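Local coordinates for protein endonuclease V (Streptomyces avermitilis, PDB 3GOC) that probably cleaves double-stranded DNA at the second phosphodiester bond 3' to a deoxyinosine, with magnesium as cofactor, to start repair of deaminated bases, at residues Ala19-Leu24 with His120-Gly125; Ala59-Asp64 with Asp217-Arg222; Ala74-Glu79 with Ile94-Ala99; Ile139-Asn144 with Lys181-Ser186; Phe146-Glu151 with Leu163-Asp168. All coordinates share one frame; numbering follows the deposited sequence.

Contact 1: residues Ala19-Leu24 with His120-Gly125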
# COMPACT_ATOMS: atom_id res chain seq x y z
N ALA A 19 11.60 -1.19 33.77
CA ALA A 19 12.33 0.07 33.86
C ALA A 19 12.97 0.39 32.51
O ALA A 19 12.99 1.55 32.09
CB ALA A 19 13.40 -0.00 34.95
N VAL A 20 13.48 -0.63 31.83
CA VAL A 20 14.09 -0.43 30.51
C VAL A 20 13.02 0.04 29.54
O VAL A 20 13.24 0.96 28.75
CB VAL A 20 14.75 -1.73 29.98
CG1 VAL A 20 15.18 -1.55 28.52
CG2 VAL A 20 15.95 -2.11 30.83
N GLN A 21 11.84 -0.58 29.60
CA GLN A 21 10.75 -0.19 28.71
C GLN A 21 10.35 1.26 28.92
O GLN A 21 10.18 2.00 27.95
CB GLN A 21 9.53 -1.09 28.93
CG GLN A 21 9.77 -2.56 28.65
CD GLN A 21 8.51 -3.38 28.80
OE1 GLN A 21 7.79 -3.24 29.79
NE2 GLN A 21 8.23 -4.25 27.83
N ASP A 22 10.18 1.67 30.17
CA ASP A 22 9.78 3.05 30.44
C ASP A 22 10.84 4.06 30.03
O ASP A 22 10.52 5.19 29.66
CB ASP A 22 9.42 3.23 31.92
CG ASP A 22 8.19 2.44 32.32
OD1 ASP A 22 7.34 2.17 31.45
OD2 ASP A 22 8.07 2.10 33.52
N GLU A 23 12.11 3.66 30.08
CA GLU A 23 13.20 4.54 29.72
C GLU A 23 13.38 4.64 28.20
O GLU A 23 13.57 5.74 27.67
CB GLU A 23 14.49 4.07 30.38
CG GLU A 23 14.44 4.13 31.91
CD GLU A 23 15.50 3.30 32.59
OE1 GLU A 23 15.55 3.28 33.84
OE2 GLU A 23 16.30 2.64 31.88
N LEU A 24 13.32 3.51 27.52
CA LEU A 24 13.49 3.49 26.07
C LEU A 24 12.28 4.00 25.29
O LEU A 24 12.41 4.44 24.14
CB LEU A 24 13.84 2.07 25.59
CG LEU A 24 15.21 1.52 25.98
CD1 LEU A 24 15.37 0.12 25.40
CD2 LEU A 24 16.31 2.44 25.46
N HIS A 120 0.61 -2.26 23.17
CA HIS A 120 1.26 -3.04 24.22
C HIS A 120 0.89 -2.43 25.57
O HIS A 120 0.66 -1.23 25.67
CB HIS A 120 2.77 -2.98 23.95
CG HIS A 120 3.61 -3.61 25.01
ND1 HIS A 120 4.02 -2.93 26.14
CD2 HIS A 120 4.16 -4.85 25.10
CE1 HIS A 120 4.78 -3.72 26.87
NE2 HIS A 120 4.88 -4.89 26.26
N PRO A 121 0.80 -3.26 26.62
CA PRO A 121 0.45 -2.77 27.96
C PRO A 121 1.24 -1.54 28.40
O PRO A 121 0.72 -0.69 29.12
CB PRO A 121 0.69 -4.00 28.85
CG PRO A 121 1.64 -4.86 28.05
CD PRO A 121 1.09 -4.71 26.66
N ARG A 122 2.50 -1.45 27.98
CA ARG A 122 3.33 -0.30 28.33
C ARG A 122 3.68 0.51 27.09
O ARG A 122 4.64 1.29 27.08
CB ARG A 122 4.60 -0.75 29.05
CG ARG A 122 4.46 -0.82 30.56
CD ARG A 122 5.79 -1.15 31.23
NE ARG A 122 6.06 -0.28 32.37
CZ ARG A 122 5.35 -0.27 33.49
NH1 ARG A 122 4.32 -1.08 33.64
NH2 ARG A 122 5.69 0.56 34.48
N ARG A 123 2.90 0.31 26.03
CA ARG A 123 3.11 1.01 24.77
C ARG A 123 4.54 0.83 24.26
O ARG A 123 5.11 1.73 23.65
CB ARG A 123 2.81 2.50 24.95
CG ARG A 123 1.42 2.79 25.52
CD ARG A 123 0.32 2.47 24.51
NE ARG A 123 -1.01 2.83 25.03
CZ ARG A 123 -1.73 2.08 25.86
NH1 ARG A 123 -1.26 0.91 26.28
NH2 ARG A 123 -2.91 2.51 26.28
N PHE A 124 5.11 -0.34 24.51
CA PHE A 124 6.48 -0.59 24.08
C PHE A 124 6.69 -2.06 23.74
O PHE A 124 7.49 -2.75 24.37
CB PHE A 124 7.46 -0.14 25.16
CG PHE A 124 8.87 0.04 24.66
CD1 PHE A 124 9.89 -0.80 25.10
CD2 PHE A 124 9.18 1.07 23.78
CE1 PHE A 124 11.20 -0.62 24.66
CE2 PHE A 124 10.49 1.26 23.33
CZ PHE A 124 11.50 0.42 23.77
N GLY A 125 5.96 -2.53 22.73
CA GLY A 125 6.09 -3.92 22.31
C GLY A 125 7.30 -4.12 21.41
O GLY A 125 8.05 -3.18 21.15
O HOH W 1 9.54 -4.56 25.11
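Gln21 of helix 14-24 reaches across to three residues of the loop 120-125, and its extended side chain meets them in turn. CB lies 3.9 Å from Phe124 CD1, and CG stays beside the same ring carbon. At the amide, OE1 rests on the aliphatic CD of Arg122 at 3.2 Å, with the amide and guanidinium planes nearly parallel, 7° apart. NE2 comes within 3.6 Å of His120 CE1, the amide standing almost perpendicular to the imidazole. This NE2 is doubly held: it donates to Gly87 O, which also accepts from His120 NE2, and to a water that in turn donates to Phe124 O.

The next residue, Asp22, forms a salt bridge with Arg122, gripped side-on by two nitrogens. NH2 bonds OD2 at 3.0 Å, in the guanidinium plane and on the syn lone pair, whereas NE meets OD1 at 2.9 Å, the oxygen tilted out of the guanidinium plane. A bend at chi3 (134°) of Arg122 turns the group toward the carboxylate, whose OD1 is shared with Arg25. On the apolar side, Leu24 CB approaches Phe124 CZ at 3.4 Å, and Gln21 O lies over one face of the ring. A type I beta turn, His120 to Arg123, presents the histidine and Arg122, with Phe124 just after it; the whole docks the N-terminal helix on the loop between strand 110-114 and helix 126-134 of the RNase H-like fold.

Contact 2: residues Ala59-Asp64 with Asp217-Arg222. With MG (magnesium ion), chain C.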
# COMPACT_ATOMS: atom_id res chain seq x y z
N ALA A 59 14.80 -14.73 12.15
CA ALA A 59 15.02 -14.62 10.72
C ALA A 59 14.65 -13.22 10.26
O ALA A 59 13.73 -12.60 10.79
CB ALA A 59 14.18 -15.65 9.96
N ALA A 60 15.40 -12.72 9.29
CA ALA A 60 15.13 -11.42 8.71
C ALA A 60 15.14 -11.66 7.21
O ALA A 60 16.10 -12.20 6.67
CB ALA A 60 16.22 -10.42 9.10
N VAL A 61 14.06 -11.28 6.55
CA VAL A 61 13.96 -11.45 5.10
C VAL A 61 13.68 -10.11 4.47
O VAL A 61 12.65 -9.48 4.74
CB VAL A 61 12.84 -12.44 4.73
CG1 VAL A 61 12.77 -12.58 3.21
CG2 VAL A 61 13.09 -13.79 5.37
N VAL A 62 14.60 -9.66 3.62
CA VAL A 62 14.50 -8.38 2.95
C VAL A 62 13.87 -8.53 1.57
O VAL A 62 14.29 -9.36 0.77
CB VAL A 62 15.90 -7.74 2.75
CG1 VAL A 62 15.75 -6.34 2.20
CG2 VAL A 62 16.65 -7.72 4.07
N LEU A 63 12.84 -7.73 1.31
CA LEU A 63 12.15 -7.77 0.03
C LEU A 63 12.32 -6.46 -0.73
O LEU A 63 12.55 -5.41 -0.14
CB LEU A 63 10.64 -7.98 0.21
CG LEU A 63 10.14 -9.13 1.09
CD1 LEU A 63 8.62 -9.09 1.13
CD2 LEU A 63 10.63 -10.45 0.53
N ASP A 64 12.23 -6.55 -2.05
CA ASP A 64 12.26 -5.36 -2.88
C ASP A 64 10.80 -4.94 -2.74
O ASP A 64 9.89 -5.69 -3.12
CB ASP A 64 12.58 -5.71 -4.33
CG ASP A 64 12.45 -4.52 -5.27
OD1 ASP A 64 11.46 -4.47 -6.02
OD2 ASP A 64 13.32 -3.63 -5.22
N ASP A 217 8.66 -16.17 8.78
CA ASP A 217 8.17 -17.28 9.57
C ASP A 217 8.71 -18.60 9.03
O ASP A 217 9.22 -19.44 9.78
CB ASP A 217 6.64 -17.33 9.56
CG ASP A 217 6.09 -18.58 10.23
OD1 ASP A 217 6.17 -18.67 11.47
OD2 ASP A 217 5.60 -19.48 9.52
N SER A 218 8.62 -18.78 7.71
CA SER A 218 9.09 -20.01 7.10
C SER A 218 10.58 -20.18 7.34
O SER A 218 11.04 -21.28 7.68
CB SER A 218 8.82 -19.99 5.59
OG SER A 218 7.43 -20.09 5.33
N LEU A 219 11.34 -19.10 7.19
CA LEU A 219 12.78 -19.18 7.37
C LEU A 219 13.25 -19.46 8.79
O LEU A 219 14.14 -20.29 9.00
CB LEU A 219 13.46 -17.91 6.82
CG LEU A 219 14.99 -17.87 6.94
CD1 LEU A 219 15.63 -19.07 6.25
CD2 LEU A 219 15.49 -16.58 6.31
N CYS A 220 12.69 -18.79 9.79
CA CYS A 220 13.15 -19.08 11.14
C CYS A 220 12.78 -20.50 11.57
O CYS A 220 13.52 -21.13 12.32
CB CYS A 220 12.62 -18.06 12.17
SG CYS A 220 10.84 -17.95 12.44
N ARG A 221 11.65 -21.00 11.09
CA ARG A 221 11.25 -22.36 11.44
C ARG A 221 12.23 -23.35 10.82
O ARG A 221 12.61 -24.34 11.46
CB ARG A 221 9.82 -22.63 10.96
CG ARG A 221 8.74 -21.93 11.78
CD ARG A 221 7.38 -22.04 11.11
NE ARG A 221 6.29 -21.56 11.96
CZ ARG A 221 5.79 -22.23 12.99
NH1 ARG A 221 4.79 -21.72 13.70
NH2 ARG A 221 6.28 -23.42 13.31
N ARG A 222 12.64 -23.10 9.58
CA ARG A 222 13.59 -24.00 8.92
C ARG A 222 14.95 -23.95 9.63
O ARG A 222 15.57 -24.98 9.87
CB ARG A 222 13.79 -23.62 7.45
CG ARG A 222 14.68 -24.61 6.70
CD ARG A 222 14.91 -24.20 5.26
NE ARG A 222 15.79 -23.05 5.14
CZ ARG A 222 16.07 -22.45 4.00
NH1 ARG A 222 15.53 -22.88 2.87
NH2 ARG A 222 16.90 -21.41 3.97
MG MG C . 6.16 -17.35 13.24
O HOH W 2 4.51 -18.73 14.12
O HOH W 3 7.73 -18.80 14.10
O HOH W 4 4.57 -16.04 12.12
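Ala59 CB presses against the backbone and side chain of Cys220 where strand 55-64 passes helix 211-228. The methyl lies 3.5 Å from Cys220 N and 3.6 Å from Cys220 CB, close enough to bring the two alpha carbons within 4.9 Å. Leu219 closes over the same methyl with CG at 3.8 Å, and its CD2 continues to Val61 CG2, also at 3.8 Å. Leu219 turns CG opposite the backbone N (chi1 -180°), extends along the strand and touches both alanine and valine, which point to the same side of the sheet. No hydrogen bond crosses here; the tight part is apolar side chains against one another and the helix backbone, and the segment axes, 7.4 Å apart at closest, run at 142° to each other.

The other side of the helix is polar and hydrated. Asp217 points away from the strand and binds a magnesium ion through OD1 at 2.2 Å, alongside three waters and Asp46 OD1. The same oxygen accepts from Arg221 NE at 2.9 Å in a salt bridge, met on the syn side but 26° out of the carboxylate plane. Arg221 NH1 donates to one of the metal's waters, so the guanidinium braces both the ligand and its hydration shell. Asp46, on neighbouring strand 41-49, also touches Cys220, and together with Asp114 it binds a second magnesium ion. A C-terminal helix packed on the central sheet and bringing a carboxylate to a two-metal site is characteristic of the RNase H-like nucleases, to which endonuclease V belongs.

Contact 3: residues Ala74-Glu79 with Ile94-Ala99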
# COMPACT_ATOMS: atom_id res chain seq x y z
N ALA A 74 18.68 -13.64 6.34
CA ALA A 74 19.67 -14.05 7.33
C ALA A 74 18.97 -14.58 8.57
O ALA A 74 17.83 -14.21 8.84
CB ALA A 74 20.55 -12.86 7.71
N THR A 75 19.64 -15.46 9.29
CA THR A 75 19.07 -16.01 10.52
C THR A 75 20.15 -15.99 11.60
O THR A 75 21.34 -15.82 11.31
CB THR A 75 18.58 -17.46 10.35
OG1 THR A 75 19.67 -18.30 9.94
CG2 THR A 75 17.46 -17.54 9.33
N ALA A 76 19.72 -16.15 12.84
CA ALA A 76 20.63 -16.18 13.97
C ALA A 76 20.03 -17.09 15.03
O ALA A 76 18.81 -17.18 15.16
CB ALA A 76 20.83 -14.78 14.53
N VAL A 77 20.90 -17.77 15.77
CA VAL A 77 20.48 -18.66 16.83
C VAL A 77 20.93 -18.03 18.14
O VAL A 77 22.08 -17.61 18.25
CB VAL A 77 21.13 -20.05 16.69
CG1 VAL A 77 20.74 -20.93 17.85
CG2 VAL A 77 20.71 -20.69 15.37
N GLY A 78 20.05 -17.95 19.12
CA GLY A 78 20.44 -17.35 20.38
C GLY A 78 19.90 -18.02 21.62
O GLY A 78 18.98 -18.83 21.56
N GLU A 79 20.49 -17.68 22.76
CA GLU A 79 20.04 -18.20 24.04
C GLU A 79 18.85 -17.33 24.45
O GLU A 79 18.93 -16.10 24.35
CB GLU A 79 21.14 -18.06 25.10
CG GLU A 79 22.33 -18.98 24.90
CD GLU A 79 23.46 -18.67 25.87
OE1 GLU A 79 23.15 -18.31 27.03
OE2 GLU A 79 24.64 -18.80 25.49
N ILE A 94 15.01 -10.05 21.55
CA ILE A 94 15.65 -8.90 20.94
C ILE A 94 17.11 -9.10 20.55
O ILE A 94 17.50 -8.76 19.43
CB ILE A 94 15.48 -7.67 21.84
CG1 ILE A 94 14.05 -7.15 21.68
CG2 ILE A 94 16.48 -6.58 21.49
CD1 ILE A 94 13.56 -6.37 22.85
N PRO A 95 17.94 -9.66 21.44
CA PRO A 95 19.35 -9.86 21.08
C PRO A 95 19.54 -10.70 19.81
O PRO A 95 20.40 -10.42 18.97
CB PRO A 95 19.93 -10.56 22.31
CG PRO A 95 19.10 -9.99 23.43
CD PRO A 95 17.70 -10.03 22.85
N THR A 96 18.72 -11.74 19.67
CA THR A 96 18.82 -12.63 18.52
C THR A 96 18.28 -11.98 17.25
O THR A 96 18.79 -12.21 16.16
CB THR A 96 18.10 -13.97 18.81
OG1 THR A 96 18.65 -14.55 20.00
CG2 THR A 96 18.29 -14.94 17.66
N VAL A 97 17.24 -11.16 17.40
CA VAL A 97 16.66 -10.46 16.26
C VAL A 97 17.68 -9.44 15.75
O VAL A 97 17.87 -9.29 14.54
CB VAL A 97 15.35 -9.72 16.65
CG1 VAL A 97 14.86 -8.85 15.50
CG2 VAL A 97 14.28 -10.75 17.02
N LEU A 98 18.33 -8.74 16.67
CA LEU A 98 19.35 -7.76 16.28
C LEU A 98 20.47 -8.46 15.53
O LEU A 98 21.01 -7.93 14.57
CB LEU A 98 19.91 -7.04 17.52
CG LEU A 98 18.94 -6.08 18.23
CD1 LEU A 98 19.57 -5.61 19.53
CD2 LEU A 98 18.62 -4.90 17.33
N ALA A 99 20.81 -9.68 15.96
CA ALA A 99 21.87 -10.45 15.32
C ALA A 99 21.50 -10.85 13.90
O ALA A 99 22.34 -10.83 12.99
CB ALA A 99 22.19 -11.69 16.16
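Thr96, in the first turn of helix 94-102, lays both its branches on strand 70-79. CG2, anti to the backbone N, rests 3.4 Å from Ala76 O and 4.0 Å from Ala76 CB. OG1 takes the place beside the backbone N (chi1 -56°) and lies 3.3 Å from Gly78 CA. The absence of a side chain at Gly78 matters, since a beta carbon there would run into this hydroxyl oxygen. A glycine in place of Thr96 would probably open a gap over Ala76 and Gly78 and take a contact away from Val56 and Ala58 of the neighbouring strand 55-64.

The helix here packs on the outermost strand on this side of the central RNase H-like sheet, within this chain, its segment axis running nearly antiparallel to the strand at 151° and 7.2 Å away at closest. Val97 and Leu98, next in sequence, turn away from the strand, and Leu98 packs against Leu130 and Thr134 of helix 126-134. One turn after Thr96, Ala99 faces the strand again: its CB meets Ala76 CB at 3.7 Å, methyl against methyl, while Val4 of the N-terminal segment borders Ala99 as well.

Contact 4: residues Ile139-Asn144 with Lys181-Ser186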
# COMPACT_ATOMS: atom_id res chain seq x y z
N ILE A 139 7.18 -1.32 12.14
CA ILE A 139 5.75 -1.42 12.39
C ILE A 139 5.49 -2.85 12.81
O ILE A 139 6.33 -3.74 12.64
CB ILE A 139 4.86 -1.13 11.15
CG1 ILE A 139 5.07 -2.19 10.07
CG2 ILE A 139 5.14 0.27 10.63
CD1 ILE A 139 4.08 -2.08 8.92
N GLY A 140 4.31 -3.07 13.38
CA GLY A 140 3.93 -4.41 13.77
C GLY A 140 2.63 -4.77 13.07
O GLY A 140 1.76 -3.92 12.86
N VAL A 141 2.52 -6.03 12.65
CA VAL A 141 1.30 -6.53 12.04
C VAL A 141 1.07 -7.85 12.74
O VAL A 141 1.91 -8.75 12.69
CB VAL A 141 1.42 -6.77 10.52
CG1 VAL A 141 0.10 -7.32 9.99
CG2 VAL A 141 1.76 -5.46 9.80
N ALA A 142 -0.07 -7.96 13.42
CA ALA A 142 -0.40 -9.17 14.19
C ALA A 142 -1.63 -9.89 13.67
O ALA A 142 -2.54 -9.26 13.12
CB ALA A 142 -0.58 -8.80 15.65
N LYS A 143 -1.66 -11.20 13.87
CA LYS A 143 -2.75 -12.06 13.41
C LYS A 143 -3.98 -12.03 14.31
O LYS A 143 -5.08 -12.33 13.86
CB LYS A 143 -2.28 -13.52 13.29
CG LYS A 143 -1.05 -13.72 12.44
CD LYS A 143 -0.50 -15.13 12.63
CE LYS A 143 0.85 -15.32 11.97
NZ LYS A 143 0.76 -15.24 10.50
N ASN A 144 -3.80 -11.69 15.59
CA ASN A 144 -4.92 -11.63 16.53
C ASN A 144 -4.86 -10.29 17.26
O ASN A 144 -3.81 -9.66 17.33
CB ASN A 144 -4.89 -12.81 17.50
CG ASN A 144 -3.75 -12.73 18.50
OD1 ASN A 144 -3.67 -11.81 19.31
ND2 ASN A 144 -2.86 -13.72 18.45
N LYS A 181 -11.16 -12.02 7.77
CA LYS A 181 -10.78 -11.49 9.08
C LYS A 181 -9.61 -10.50 8.94
O LYS A 181 -8.64 -10.77 8.25
CB LYS A 181 -10.37 -12.67 9.98
CG LYS A 181 -9.43 -12.33 11.12
CD LYS A 181 -10.12 -11.49 12.18
CE LYS A 181 -9.17 -11.20 13.34
NZ LYS A 181 -8.69 -12.45 14.00
N PRO A 182 -9.69 -9.33 9.60
CA PRO A 182 -8.59 -8.37 9.47
C PRO A 182 -7.34 -8.72 10.27
O PRO A 182 -7.33 -9.68 11.05
CB PRO A 182 -9.21 -7.06 9.96
CG PRO A 182 -10.18 -7.53 11.01
CD PRO A 182 -10.81 -8.75 10.37
N VAL A 183 -6.27 -7.96 10.03
CA VAL A 183 -5.03 -8.14 10.78
C VAL A 183 -4.96 -6.90 11.65
O VAL A 183 -5.76 -5.98 11.49
CB VAL A 183 -3.78 -8.27 9.87
CG1 VAL A 183 -3.86 -9.57 9.09
CG2 VAL A 183 -3.67 -7.08 8.93
N PHE A 184 -4.00 -6.86 12.57
CA PHE A 184 -3.90 -5.75 13.50
C PHE A 184 -2.57 -5.04 13.39
O PHE A 184 -1.52 -5.57 13.76
CB PHE A 184 -4.20 -6.29 14.89
CG PHE A 184 -5.51 -7.04 14.94
CD1 PHE A 184 -5.56 -8.40 14.65
CD2 PHE A 184 -6.70 -6.34 15.11
CE1 PHE A 184 -6.79 -9.06 14.53
CE2 PHE A 184 -7.93 -6.98 14.99
CZ PHE A 184 -7.98 -8.35 14.70
N VAL A 185 -2.66 -3.83 12.88
CA VAL A 185 -1.51 -2.99 12.61
C VAL A 185 -1.22 -1.95 13.69
O VAL A 185 -2.12 -1.26 14.15
CB VAL A 185 -1.74 -2.24 11.28
CG1 VAL A 185 -0.54 -1.38 10.93
CG2 VAL A 185 -2.02 -3.25 10.18
N SER A 186 0.04 -1.85 14.08
CA SER A 186 0.41 -0.84 15.06
C SER A 186 1.75 -0.24 14.68
O SER A 186 2.58 -0.89 14.04
CB SER A 186 0.46 -1.44 16.48
OG SER A 186 1.41 -2.49 16.57
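Gly140 and Ser186 form a reciprocal pair of backbone hydrogen bonds, Gly140 N to Ser186 O at 2.9 Å and Ser186 N to Gly140 O at 3.0 Å. Two residues along, Ala142 and Phe184 repeat the pattern, with Ala142 N to Phe184 O at 2.8 Å and the return bond from Phe184 N to Ala142 O at 2.9 Å. Between these hydrogen-bonded pairs lies the non-hydrogen-bonded pair Val141 and Val185, where CA-H...O contacts reach Gly140 O and Phe184 O. Ser186 OG is held by Gly117 N.

On the face of the valines, Val141 CG1 meets Val183 CG2 at 3.9 Å, and Thr200 of helix 193-202 covers Val141 and Val185. On the other face, Phe184 CG stands anti to its carbonyl carbon (chi1 -53°), which directs the ring at the loop that follows the opposite strand: CD1 comes within 3.3 Å of Asn144 C, and Lys143 O lies at the ring edge, 3.8 Å from CE1. Lys143 O also accepts from Arg208 NH2, which binds Pro182 O too, so one arginine joins the backbone of both segments just beyond the paired strands. The Lys143 side chain leads away from the strand pair to Asp114, a magnesium ligand. This antiparallel pairing joins the parallel strands 110-114 and 138-142 to the antiparallel strands 183-189, 168-174 and 160-165, at the edge of the metal site of endonuclease V's RNase H-like fold.

Contact 5: residues Phe146-Glu151 with Leu163-Asp168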
# COMPACT_ATOMS: atom_id res chain seq x y z
N PHE A 146 -5.02 -9.67 20.48
CA PHE A 146 -4.56 -9.74 21.86
C PHE A 146 -5.77 -9.41 22.74
O PHE A 146 -6.85 -9.96 22.54
CB PHE A 146 -3.44 -8.72 22.10
CG PHE A 146 -2.74 -8.90 23.43
CD1 PHE A 146 -2.40 -7.79 24.20
CD2 PHE A 146 -2.42 -10.17 23.89
CE1 PHE A 146 -1.74 -7.95 25.42
CE2 PHE A 146 -1.76 -10.34 25.11
CZ PHE A 146 -1.43 -9.23 25.88
N THR A 147 -5.60 -8.49 23.68
CA THR A 147 -6.69 -8.11 24.56
C THR A 147 -7.32 -6.77 24.16
O THR A 147 -8.13 -6.21 24.90
CB THR A 147 -6.19 -8.02 26.02
OG1 THR A 147 -7.30 -7.77 26.89
CG2 THR A 147 -5.17 -6.89 26.16
N PHE A 148 -6.97 -6.28 22.98
CA PHE A 148 -7.50 -5.01 22.50
C PHE A 148 -8.87 -5.18 21.85
O PHE A 148 -9.24 -6.28 21.43
CB PHE A 148 -6.52 -4.39 21.49
CG PHE A 148 -5.12 -4.28 22.02
CD1 PHE A 148 -4.07 -4.96 21.40
CD2 PHE A 148 -4.85 -3.51 23.15
CE1 PHE A 148 -2.78 -4.89 21.91
CE2 PHE A 148 -3.55 -3.43 23.67
CZ PHE A 148 -2.51 -4.12 23.05
N SER A 149 -9.63 -4.10 21.78
CA SER A 149 -10.97 -4.16 21.19
C SER A 149 -11.04 -3.35 19.91
O SER A 149 -10.21 -2.47 19.66
CB SER A 149 -12.00 -3.62 22.18
OG SER A 149 -11.83 -2.23 22.38
N TYR A 150 -12.04 -3.64 19.10
CA TYR A 150 -12.21 -2.94 17.84
C TYR A 150 -13.58 -3.22 17.24
O TYR A 150 -14.17 -4.27 17.47
CB TYR A 150 -11.12 -3.36 16.85
CG TYR A 150 -11.25 -4.80 16.37
CD1 TYR A 150 -11.83 -5.09 15.14
CD2 TYR A 150 -10.79 -5.86 17.15
CE1 TYR A 150 -11.94 -6.40 14.69
CE2 TYR A 150 -10.90 -7.18 16.71
CZ TYR A 150 -11.48 -7.44 15.48
OH TYR A 150 -11.58 -8.74 15.03
N GLU A 151 -14.08 -2.24 16.50
CA GLU A 151 -15.35 -2.37 15.80
C GLU A 151 -14.97 -3.02 14.47
O GLU A 151 -13.88 -2.76 13.95
CB GLU A 151 -15.95 -0.99 15.52
CG GLU A 151 -16.31 -0.18 16.75
CD GLU A 151 -17.55 -0.69 17.45
OE1 GLU A 151 -17.96 -0.07 18.46
OE2 GLU A 151 -18.13 -1.70 17.00
N LEU A 163 -8.03 0.27 16.78
CA LEU A 163 -7.76 -0.85 17.67
C LEU A 163 -7.54 -0.16 19.02
O LEU A 163 -6.67 0.69 19.14
CB LEU A 163 -6.48 -1.58 17.25
CG LEU A 163 -6.14 -2.85 18.05
CD1 LEU A 163 -7.26 -3.88 17.90
CD2 LEU A 163 -4.81 -3.42 17.57
N LEU A 164 -8.34 -0.52 20.02
CA LEU A 164 -8.27 0.16 21.31
C LEU A 164 -7.78 -0.61 22.53
O LEU A 164 -8.07 -1.79 22.70
CB LEU A 164 -9.65 0.73 21.64
CG LEU A 164 -10.37 1.55 20.57
CD1 LEU A 164 -11.74 1.99 21.09
CD2 LEU A 164 -9.54 2.76 20.19
N ALA A 165 -7.03 0.09 23.38
CA ALA A 165 -6.54 -0.45 24.63
C ALA A 165 -7.35 0.37 25.62
O ALA A 165 -6.97 1.49 25.97
CB ALA A 165 -5.05 -0.18 24.80
N GLY A 166 -8.49 -0.17 26.04
CA GLY A 166 -9.36 0.58 26.92
C GLY A 166 -10.14 1.52 26.03
O GLY A 166 -11.05 1.11 25.32
N ALA A 167 -9.76 2.80 26.03
CA ALA A 167 -10.43 3.79 25.19
C ALA A 167 -9.42 4.49 24.29
O ALA A 167 -9.77 5.37 23.50
CB ALA A 167 -11.15 4.81 26.06
N ASP A 168 -8.16 4.09 24.41
CA ASP A 168 -7.07 4.69 23.64
C ASP A 168 -6.71 3.91 22.38
O ASP A 168 -6.52 2.69 22.42
CB ASP A 168 -5.83 4.79 24.52
CG ASP A 168 -6.06 5.64 25.74
OD1 ASP A 168 -5.44 5.36 26.79
OD2 ASP A 168 -6.87 6.59 25.65
O HOH W 5 -9.04 -3.13 25.51
O HOH W 6 -11.36 -1.37 24.83
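Ser149 and Leu164 exchange two backbone hydrogen bonds, Leu164 N to Ser149 O at 2.7 Å and nearly straight (176°), and Ser149 N to Leu164 O at 2.9 Å. Leu163 CA adds a CA-H...O contact to the same Ser149 O.

Water extends this polar framework toward the turn. One molecule donates to both Thr147 O and Leu164 O at long range and accepts from Gly166 N; another lies 2.6 Å from Ser149 OG. Gly166 sits in the type II' turn from Ala165 to Asp168, where its positive phi of 81° suits a glycine. The paired segments belong to a beta hairpin, the weakly bonded strand 149-150 and strand 160-165, and strand 149-150 ends this side of the mixed sheet within the chain; the turn leads from strand 160-165 into strand 168-174.

Apolar contacts gather on Phe148 and Leu163. Phe148 CB lies 3.7 Å from Leu163 CD1 and 3.3 Å from Leu164 O, which sits at the edge of the ring, near its plane. With CG beside the backbone N (chi1 -52°), the ring reaches alongside the strand to bring CD2 within 3.7 Å of Ala165 CB, while Val170 and Ala119 touch it as well. A serine in place of Phe148 would probably leave the Ala165 methyl without the ring's apolar cover and open a gap beside Val170 where the ring had been. Leu163 CD1 also packs against Tyr150 CB at 4.0 Å, and the Tyr150 ring continues to Phe184, which it meets edge-to-face.

From the N terminus, helix 14-24 opens contact 1, which closes at the loop 120-125. Within that span contact 3 closes a short loop, seating helix 94-102 on strand 70-79. Contact 2 starts at strand 55-64, also inside contact 1, but ends in helix 211-228, so the two cross. Contact 2 spans contacts 3, 4 and 5 as well; contact 4 closes a loop between strands 138-142 and 183-189, with the hairpin of contact 5 within it. Contacts 2 and 3 touch through neighbouring strands 55-64 and 70-79, contacts 4 and 5 through Phe184 and Tyr150, and contacts 1 and 5 through His120 and Phe148, bringing the loop that docks the N-terminal helix against the hairpin.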